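Local structure of endoglucanase (Ruminococcus champanellensis, 6WQP) at residues N31-T36 with V76-I81; Q265-L270 with L308-S313. The protein probably hydrolyses beta-1,4-glucosidic bonds of cellulose and related glucans, as a family 5 glycoside hydrolase built on a TIM barrel. All coordinates share one frame; numbering follows the deposited sequence.

Contact 1 of 2, residues N31-T36 with V76-I81; sequences NTLDAT and VPVSWI. With NA (sodium ion), chain F.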
ATOM      1  N   ASN A  31       6.684  -8.352  -0.133  1.00 15.78           N
ATOM      2  CA  ASN A  31       7.970  -8.920   0.280  1.00 18.36           C
ATOM      3  C   ASN A  31       8.935  -9.033  -0.899  1.00 19.81           C
ATOM      4  O   ASN A  31       9.696  -9.997  -1.009  1.00 18.37           O
ATOM      5  CB  ASN A  31       7.771 -10.266   0.967  1.00 14.14           C
ATOM      6  CG  ASN A  31       7.348 -10.119   2.415  1.00 13.37           C
ATOM      7  OD1 ASN A  31       6.971  -9.035   2.854  1.00 14.93           O
ATOM      8  ND2 ASN A  31       7.404 -11.215   3.164  1.00 18.41           N
ATOM      9  N   THR A  32       8.934  -8.007  -1.754  1.00 14.30           N
ATOM     10  CA  THR A  32       9.712  -7.981  -2.989  1.00 18.86           C
ATOM     11  C   THR A  32      10.520  -6.683  -3.072  1.00 15.75           C
ATOM     12  O   THR A  32      11.609  -6.603  -2.492  1.00 13.84           O
ATOM     13  CB  THR A  32       8.756  -8.159  -4.170  1.00 15.89           C
ATOM     14  OG1 THR A  32       7.941  -9.307  -3.938  1.00 14.80           O
ATOM     15  CG2 THR A  32       9.493  -8.355  -5.482  1.00 14.49           C
ATOM     16  N   LEU A  33      10.032  -5.663  -3.790  1.00 11.58           N
ATOM     17  CA  LEU A  33      10.798  -4.429  -3.823  1.00 11.37           C
ATOM     18  C   LEU A  33      10.754  -3.694  -2.494  1.00 12.89           C
ATOM     19  O   LEU A  33      11.541  -2.746  -2.304  1.00 12.52           O
ATOM     20  CB  LEU A  33      10.320  -3.500  -4.942  1.00 11.50           C
ATOM     21  CG  LEU A  33      10.428  -4.092  -6.339  1.00 14.29           C
ATOM     22  CD1 LEU A  33      10.036  -3.069  -7.387  1.00 13.90           C
ATOM     23  CD2 LEU A  33      11.832  -4.628  -6.597  1.00 18.17           C
ATOM     24  N   ASP A  34       9.858  -4.096  -1.591  1.00 13.82           N
ATOM     25  CA  ASP A  34       9.792  -3.579  -0.229  1.00 15.27           C
ATOM     26  C   ASP A  34      10.789  -4.255   0.717  1.00 11.79           C
ATOM     27  O   ASP A  34      10.957  -3.794   1.855  1.00 13.26           O
ATOM     28  CB  ASP A  34       8.361  -3.735   0.331  1.00 13.32           C
ATOM     29  CG  ASP A  34       7.741  -5.111   0.039  1.00 13.23           C
ATOM     30  OD1 ASP A  34       7.774  -5.551  -1.127  1.00 13.05           O
ATOM     31  OD2 ASP A  34       7.195  -5.732   0.982  1.00 14.51           O
ATOM     32  N   ALA A  35      11.459  -5.327   0.286  1.00 11.91           N
ATOM     33  CA  ALA A  35      12.399  -6.006   1.167  1.00 12.30           C
ATOM     34  C   ALA A  35      13.594  -5.103   1.481  1.00 12.98           C
ATOM     35  O   ALA A  35      14.164  -4.468   0.586  1.00 16.74           O
ATOM     36  CB  ALA A  35      12.859  -7.309   0.527  1.00 12.44           C
ATOM     37  N   THR A  36      13.962  -5.033   2.757  1.00 12.80           N
ATOM     38  CA  THR A  36      15.120  -4.262   3.194  1.00 14.27           C
ATOM     39  C   THR A  36      16.195  -5.216   3.691  1.00 13.70           C
ATOM     40  O   THR A  36      15.916  -6.347   4.101  1.00 15.58           O
ATOM     41  CB  THR A  36      14.763  -3.264   4.306  1.00 19.09           C
ATOM     42  OG1 THR A  36      14.151  -3.946   5.400  1.00 19.17           O
ATOM     43  CG2 THR A  36      13.839  -2.159   3.787  1.00 21.07           C
ATOM     44  N   VAL A  76       2.622  -1.777  -5.849  1.00 11.21           N
ATOM     45  CA  VAL A  76       4.041  -2.111  -5.886  1.00 12.39           C
ATOM     46  C   VAL A  76       4.705  -1.423  -4.699  1.00 12.00           C
ATOM     47  O   VAL A  76       5.156  -0.276  -4.825  1.00 12.96           O
ATOM     48  CB  VAL A  76       4.671  -1.673  -7.215  1.00 11.66           C
ATOM     49  CG1 VAL A  76       6.174  -1.959  -7.224  1.00 18.11           C
ATOM     50  CG2 VAL A  76       3.981  -2.332  -8.392  1.00 13.52           C
ATOM     51  N   PRO A  77       4.742  -2.057  -3.526  1.00 12.79           N
ATOM     52  CA  PRO A  77       5.431  -1.444  -2.381  1.00 11.93           C
ATOM     53  C   PRO A  77       6.930  -1.426  -2.637  1.00 12.24           C
ATOM     54  O   PRO A  77       7.508  -2.426  -3.068  1.00 14.98           O
ATOM     55  CB  PRO A  77       5.067  -2.358  -1.204  1.00 13.39           C
ATOM     56  CG  PRO A  77       4.776  -3.692  -1.847  1.00 12.97           C
ATOM     57  CD  PRO A  77       4.174  -3.376  -3.199  1.00 10.88           C
ATOM     58  N   VAL A  78       7.553  -0.276  -2.396  1.00 11.12           N
ATOM     59  CA  VAL A  78       8.971  -0.101  -2.691  1.00  9.15           C
ATOM     60  C   VAL A  78       9.650   0.521  -1.490  1.00 17.37           C
ATOM     61  O   VAL A  78       9.282   1.624  -1.066  1.00 13.96           O
ATOM     62  CB  VAL A  78       9.199   0.764  -3.940  1.00 11.92           C
ATOM     63  CG1 VAL A  78      10.700   1.021  -4.129  1.00 11.49           C
ATOM     64  CG2 VAL A  78       8.628   0.119  -5.165  1.00 10.40           C
ATOM     65  N   SER A  79      10.665  -0.158  -0.967  1.00 13.21           N
ATOM     66  CA  SER A  79      11.538   0.413   0.045  1.00  9.85           C
ATOM     67  C   SER A  79      12.760   1.007  -0.645  1.00 15.52           C
ATOM     68  O   SER A  79      13.470   0.304  -1.368  1.00 15.46           O
ATOM     69  CB  SER A  79      11.930  -0.627   1.088  1.00 11.42           C
ATOM     70  OG  SER A  79      10.784  -1.034   1.824  1.00 12.84           O
ATOM     71  N   TRP A  80      12.977   2.303  -0.445  1.00 12.69           N
ATOM     72  CA  TRP A  80      14.044   3.038  -1.111  1.00 12.90           C
ATOM     73  C   TRP A  80      15.275   3.240  -0.230  1.00 15.69           C
ATOM     74  O   TRP A  80      16.334   3.586  -0.755  1.00 16.48           O
ATOM     75  CB  TRP A  80      13.527   4.410  -1.578  1.00 13.44           C
ATOM     76  CG  TRP A  80      12.313   4.316  -2.470  1.00 10.80           C
ATOM     77  CD1 TRP A  80      11.013   4.184  -2.076  1.00 11.89           C
ATOM     78  CD2 TRP A  80      12.298   4.352  -3.902  1.00 11.11           C
ATOM     79  NE1 TRP A  80      10.193   4.117  -3.172  1.00 15.23           N
ATOM     80  CE2 TRP A  80      10.954   4.226  -4.305  1.00 14.35           C
ATOM     81  CE3 TRP A  80      13.286   4.470  -4.881  1.00 11.72           C
ATOM     82  CZ2 TRP A  80      10.572   4.211  -5.640  1.00 16.63           C
ATOM     83  CZ3 TRP A  80      12.906   4.469  -6.210  1.00 11.88           C
ATOM     84  CH2 TRP A  80      11.559   4.332  -6.581  1.00 14.59           C
ATOM     85  N   ILE A  81      15.169   2.996   1.080  1.00 14.92           N
ATOM     86  CA  ILE A  81      16.206   3.425   2.016  1.00 18.65           C
ATOM     87  C   ILE A  81      17.566   2.825   1.661  1.00 15.86           C
ATOM     88  O   ILE A  81      18.590   3.514   1.699  1.00 18.04           O
ATOM     89  CB  ILE A  81      15.801   3.078   3.456  1.00 21.05           C
ATOM     90  CG1 ILE A  81      16.925   3.460   4.421  1.00 20.06           C
ATOM     91  CG2 ILE A  81      15.472   1.592   3.583  1.00 18.84           C
ATOM     92  CD1 ILE A  81      16.501   3.453   5.867  1.00 22.07           C
TER
HETATM   93 NA    NA F 404      20.734   4.553   2.366  1.00 28.48          NA
HETATM   94  O   HOH W   1       7.312  -4.813  -4.465  1.00 12.68           O
HETATM   95  O   HOH W   2      14.576  -2.389  -1.278  1.00 14.27           O
HETATM   96  O   HOH W   3      22.796   6.085   2.788  1.00 26.28           O
HETATM   97  O   HOH W   4      21.396   3.270   4.105  1.00 25.06           O
HETATM   98  O   HOH W   5      19.632   6.225   3.408  1.00 18.99           O
HETATM   99  O   HOH W   6      22.063   2.752   1.073  1.00 31.74           O
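Ser79 and the turn formed by Thr32 to Ala35 show how two loops at the C-terminal rim of a TIM barrel, the end where family 5 enzymes carry the active site, can be joined by very few polar atoms. Ser79 grips consecutive carbonyls of this type I turn: its backbone N donates to Leu33 O at 3.0 Å in a nearly straight bond (163°), and its hydroxyl OG donates to Asp34 O at 2.8 Å. With OG set beside its own backbone N (chi1 -66°), the serine brings both donors to the same part of the turn. OG also pairs with His120 N, so this buried hydroxyl has a partner on each of two loops. Beyond it, Thr36 lays its methyl CG2 on Ser79 CB, 3.6 Å away, and also meets Ile81 CG2.

Asp34 and Pro77 lie side by side and point the same way, with OD1 3.6 Å from ring carbon CG of Pro77. The carboxylate turns back on its own loop. Thr32 N reaches Asp34 OD1 at 2.8 Å from above the carboxylate plane, while Asn31 N uses the syn lone pair of OD2; together these bonds fix the rotation of the group. Leu33 takes the apolar side, its CB beside Val78 CG2 and its CD1 4.0 Å from Val76 CG1. One water bridges Leu33 N and Pro77 O, and another links Ala35 O with Ser79 O. At the far end Ile81 O binds a sodium ion at 2.5 Å, a site shared with Thr84 O and four waters.

The contact joins the loops that follow neighbouring barrel strands 26-29 and 73-76. Helix 94-108 receives Leu33 through Trp96 and Val103, and Trp321 of strand 318-322 touches both Asp34 and Pro77.

Contact 2 of 2, residues Q265-L270 with L308-S313; sequences QLQWTL and LRIAKS. With EDO (1,2-ethanediol), chain E.
The helical segments 265-270 and 308-313 run in roughly the same direction, their short axes 9.8 Å apart at closest approach and crossing at -32°. Gln267 and Ile310 have the nearest CA atoms, at 6.4 Å, and no hydrogen bond spans the gap. This pair illustrates how one branched side chain can fill a helix interface.

Ile310 points into the opposite helix and spreads its branches among three residues. CG2, anti to the backbone N, meets Leu270 CD1 at 3.6 Å, the two side chains crossing at about a right angle. On the other branch, CD1 reaches Leu266 CB at 4.1 Å and also approaches the backbone of Gln267. The bend of Gln267 at chi2 (57°) brings the NE2 end of its amide obliquely against the isoleucine, NE2 3.5 Å from Ile310 CG2, while OE1 is hydrogen-bonded to Tyr314. With Ile310 replaced by alanine, a gap is likely to open between Leu266 and Leu270 on one helix and the backbone of the other, and the NE2 end of Gln267 to lose its apolar neighbour. Leu270 CD1 also comes within 4.0 Å of Ala311 N, close against the second helix backbone.

The segments belong to helices 260-278 and 297-313, consecutive outer helices of the TIM barrel that pack side by side and flank strand 284-289 in sequence. Leu266 and Leu270 also touch Tyr307 of helix 297-313, and Leu270 reaches inward to Ile286 on that strand.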
ATOM      1  N   GLN A 265     -18.542  -8.100  13.593  1.00 21.91           N
ATOM      2  CA  GLN A 265     -17.407  -7.215  13.850  1.00 29.88           C
ATOM      3  C   GLN A 265     -16.860  -6.632  12.559  1.00 21.07           C
ATOM      4  O   GLN A 265     -16.494  -5.452  12.500  1.00 21.87           O
ATOM      5  CB  GLN A 265     -16.289  -7.958  14.592  1.00 40.34           C
ATOM      6  CG  GLN A 265     -14.919  -7.255  14.482  1.00 45.83           C
ATOM      7  CD  GLN A 265     -13.784  -8.009  15.185  1.00 51.12           C
ATOM      8  OE1 GLN A 265     -13.945  -9.146  15.613  1.00 40.61           O
ATOM      9  NE2 GLN A 265     -12.629  -7.359  15.313  1.00 52.34           N
ATOM     10  N   LEU A 266     -16.722  -7.469  11.532  1.00 15.71           N
ATOM     11  CA  LEU A 266     -16.289  -6.987  10.229  1.00 17.82           C
ATOM     12  C   LEU A 266     -17.238  -5.926   9.691  1.00 20.04           C
ATOM     13  O   LEU A 266     -16.799  -4.939   9.091  1.00 22.46           O
ATOM     14  CB  LEU A 266     -16.184  -8.172   9.268  1.00 24.28           C
ATOM     15  CG  LEU A 266     -15.271  -8.041   8.061  1.00 23.76           C
ATOM     16  CD1 LEU A 266     -13.871  -7.608   8.424  1.00 22.77           C
ATOM     17  CD2 LEU A 266     -15.240  -9.393   7.343  1.00 16.84           C
ATOM     18  N   GLN A 267     -18.546  -6.092   9.915  1.00 18.32           N
ATOM     19  CA  GLN A 267     -19.496  -5.086   9.449  1.00 16.28           C
ATOM     20  C   GLN A 267     -19.220  -3.738  10.103  1.00 16.82           C
ATOM     21  O   GLN A 267     -19.205  -2.702   9.434  1.00 19.31           O
ATOM     22  CB  GLN A 267     -20.932  -5.527   9.735  1.00 22.37           C
ATOM     23  CG  GLN A 267     -21.947  -4.413   9.501  1.00 48.83           C
ATOM     24  CD  GLN A 267     -21.892  -3.862   8.089  1.00 54.87           C
ATOM     25  OE1 GLN A 267     -21.886  -2.652   7.883  1.00 38.06           O
ATOM     26  NE2 GLN A 267     -21.844  -4.755   7.110  1.00 54.90           N
ATOM     27  N   TRP A 268     -19.016  -3.735  11.418  1.00 21.46           N
ATOM     28  CA  TRP A 268     -18.726  -2.486  12.114  1.00 22.13           C
ATOM     29  C   TRP A 268     -17.391  -1.900  11.669  1.00 21.28           C
ATOM     30  O   TRP A 268     -17.268  -0.685  11.514  1.00 20.55           O
ATOM     31  CB  TRP A 268     -18.740  -2.712  13.626  1.00 24.89           C
ATOM     32  CG  TRP A 268     -20.118  -2.920  14.166  1.00 22.24           C
ATOM     33  CD1 TRP A 268     -20.643  -4.081  14.652  1.00 21.93           C
ATOM     34  CD2 TRP A 268     -21.158  -1.938  14.257  1.00 30.54           C
ATOM     35  NE1 TRP A 268     -21.945  -3.879  15.049  1.00 25.62           N
ATOM     36  CE2 TRP A 268     -22.284  -2.574  14.816  1.00 34.85           C
ATOM     37  CE3 TRP A 268     -21.245  -0.582  13.923  1.00 25.29           C
ATOM     38  CZ2 TRP A 268     -23.482  -1.903  15.049  1.00 36.06           C
ATOM     39  CZ3 TRP A 268     -22.437   0.082  14.155  1.00 22.32           C
ATOM     40  CH2 TRP A 268     -23.538  -0.577  14.713  1.00 29.91           C
ATOM     41  N   THR A 269     -16.389  -2.745  11.447  1.00 21.60           N
ATOM     42  CA  THR A 269     -15.044  -2.255  11.151  1.00 16.66           C
ATOM     43  C   THR A 269     -15.001  -1.540   9.803  1.00 20.26           C
ATOM     44  O   THR A 269     -14.485  -0.420   9.700  1.00 21.85           O
ATOM     45  CB  THR A 269     -14.048  -3.422  11.179  1.00 20.62           C
ATOM     46  OG1 THR A 269     -13.977  -3.968  12.503  1.00 21.74           O
ATOM     47  CG2 THR A 269     -12.669  -2.965  10.732  1.00 18.24           C
ATOM     48  N   LEU A 270     -15.541  -2.173   8.757  1.00 19.71           N
ATOM     49  CA  LEU A 270     -15.552  -1.557   7.434  1.00 21.30           C
ATOM     50  C   LEU A 270     -16.555  -0.417   7.358  1.00 25.21           C
ATOM     51  O   LEU A 270     -16.359   0.532   6.591  1.00 22.47           O
ATOM     52  CB  LEU A 270     -15.862  -2.606   6.371  1.00 23.56           C
ATOM     53  CG  LEU A 270     -15.005  -3.860   6.519  1.00 27.59           C
ATOM     54  CD1 LEU A 270     -15.291  -4.876   5.419  1.00 23.65           C
ATOM     55  CD2 LEU A 270     -13.522  -3.504   6.520  1.00 48.36           C
ATOM     56  N   LEU A 308     -15.422  -9.045   1.237  1.00 14.29           N
ATOM     57  CA  LEU A 308     -15.660  -8.372  -0.038  1.00 14.98           C
ATOM     58  C   LEU A 308     -17.109  -7.895  -0.150  1.00 13.07           C
ATOM     59  O   LEU A 308     -17.370  -6.795  -0.655  1.00 14.62           O
ATOM     60  CB  LEU A 308     -15.297  -9.292  -1.200  1.00 16.32           C
ATOM     61  CG  LEU A 308     -13.858  -9.241  -1.734  1.00 15.04           C
ATOM     62  CD1 LEU A 308     -13.513  -7.910  -2.371  1.00 15.40           C
ATOM     63  CD2 LEU A 308     -12.911  -9.559  -0.596  1.00 12.74           C
ATOM     64  N   ARG A 309     -18.057  -8.687   0.345  1.00 17.12           N
ATOM     65  CA  ARG A 309     -19.451  -8.255   0.330  1.00 13.79           C
ATOM     66  C   ARG A 309     -19.623  -6.923   1.053  1.00 14.81           C
ATOM     67  O   ARG A 309     -20.263  -5.999   0.539  1.00 15.28           O
ATOM     68  CB  ARG A 309     -20.339  -9.324   0.975  1.00 21.37           C
ATOM     69  CG  ARG A 309     -21.721  -8.797   1.347  1.00 20.31           C
ATOM     70  CD  ARG A 309     -22.605  -9.834   2.038  1.00 19.72           C
ATOM     71  NE  ARG A 309     -22.140 -10.231   3.367  1.00 18.59           N
ATOM     72  CZ  ARG A 309     -22.290  -9.505   4.473  1.00 19.26           C
ATOM     73  NH1 ARG A 309     -22.874  -8.314   4.422  1.00 18.69           N
ATOM     74  NH2 ARG A 309     -21.839  -9.964   5.631  1.00 19.54           N
ATOM     75  N   ILE A 310     -19.082  -6.823   2.268  1.00 17.41           N
ATOM     76  CA  ILE A 310     -19.226  -5.597   3.042  1.00 14.37           C
ATOM     77  C   ILE A 310     -18.469  -4.455   2.371  1.00 16.13           C
ATOM     78  O   ILE A 310     -18.977  -3.328   2.265  1.00 14.06           O
ATOM     79  CB  ILE A 310     -18.760  -5.841   4.488  1.00 16.23           C
ATOM     80  CG1 ILE A 310     -19.625  -6.932   5.131  1.00 19.60           C
ATOM     81  CG2 ILE A 310     -18.838  -4.559   5.304  1.00 12.54           C
ATOM     82  CD1 ILE A 310     -19.032  -7.571   6.375  1.00 20.43           C
ATOM     83  N   ALA A 311     -17.250  -4.723   1.889  1.00 17.02           N
ATOM     84  CA  ALA A 311     -16.493  -3.687   1.192  1.00 20.83           C
ATOM     85  C   ALA A 311     -17.275  -3.127   0.013  1.00 14.21           C
ATOM     86  O   ALA A 311     -17.375  -1.907  -0.165  1.00 13.84           O
ATOM     87  CB  ALA A 311     -15.143  -4.247   0.727  1.00 18.00           C
ATOM     88  N   LYS A 312     -17.850  -4.007  -0.813  1.00 17.25           N
ATOM     89  CA  LYS A 312     -18.608  -3.526  -1.964  1.00 17.84           C
ATOM     90  C   LYS A 312     -19.824  -2.704  -1.535  1.00 18.65           C
ATOM     91  O   LYS A 312     -20.206  -1.760  -2.232  1.00 19.19           O
ATOM     92  CB  LYS A 312     -19.038  -4.702  -2.830  1.00 22.31           C
ATOM     93  CG  LYS A 312     -17.880  -5.447  -3.462  1.00 16.27           C
ATOM     94  CD  LYS A 312     -18.354  -6.724  -4.109  1.00 19.62           C
ATOM     95  CE  LYS A 312     -17.185  -7.485  -4.699  1.00 21.04           C
ATOM     96  NZ  LYS A 312     -17.666  -8.755  -5.314  1.00 24.06           N
ATOM     97  N   SER A 313     -20.439  -3.035  -0.393  1.00 13.22           N
ATOM     98  CA  SER A 313     -21.627  -2.293   0.023  1.00 19.54           C
ATOM     99  C   SER A 313     -21.304  -0.846   0.385  1.00 19.19           C
ATOM    100  O   SER A 313     -22.219  -0.017   0.436  1.00 20.14           O
ATOM    101  CB  SER A 313     -22.319  -2.991   1.196  1.00 19.27           C
ATOM    102  OG  SER A 313     -21.656  -2.767   2.425  1.00 19.26           O
TER
HETATM  103  C1  EDO E 403     -22.741   3.891   0.534  1.00 53.36           C
HETATM  104  O1  EDO E 403     -23.048   2.493   0.565  1.00 52.14           O
HETATM  105  C2  EDO E 403     -21.709   4.154  -0.555  1.00 48.50           C
HETATM  106  O2  EDO E 403     -22.079   3.439  -1.740  1.00 42.66           O

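From the N terminus, the chain leaves strand 26-29 through 31-36, passes through helices 46-50 and 60-68 and strand 73-76, and closes contact 1 at 76-81, a loop of 39 residues. It then builds the middle of the barrel before contact 2 opens on helix 260-278 and closes on helix 297-313, with strand 284-289 between. The two closures follow in series and neither nest nor cross. The centres of contacts 1 and 2 lie about 29 Å apart, on opposite sides of the chain's centre. Contact 1 ties rim loops after the first two strands, whereas contact 2 pairs outer helices around the seventh, so each ties together elements that are neighbours in sequence around the barrel.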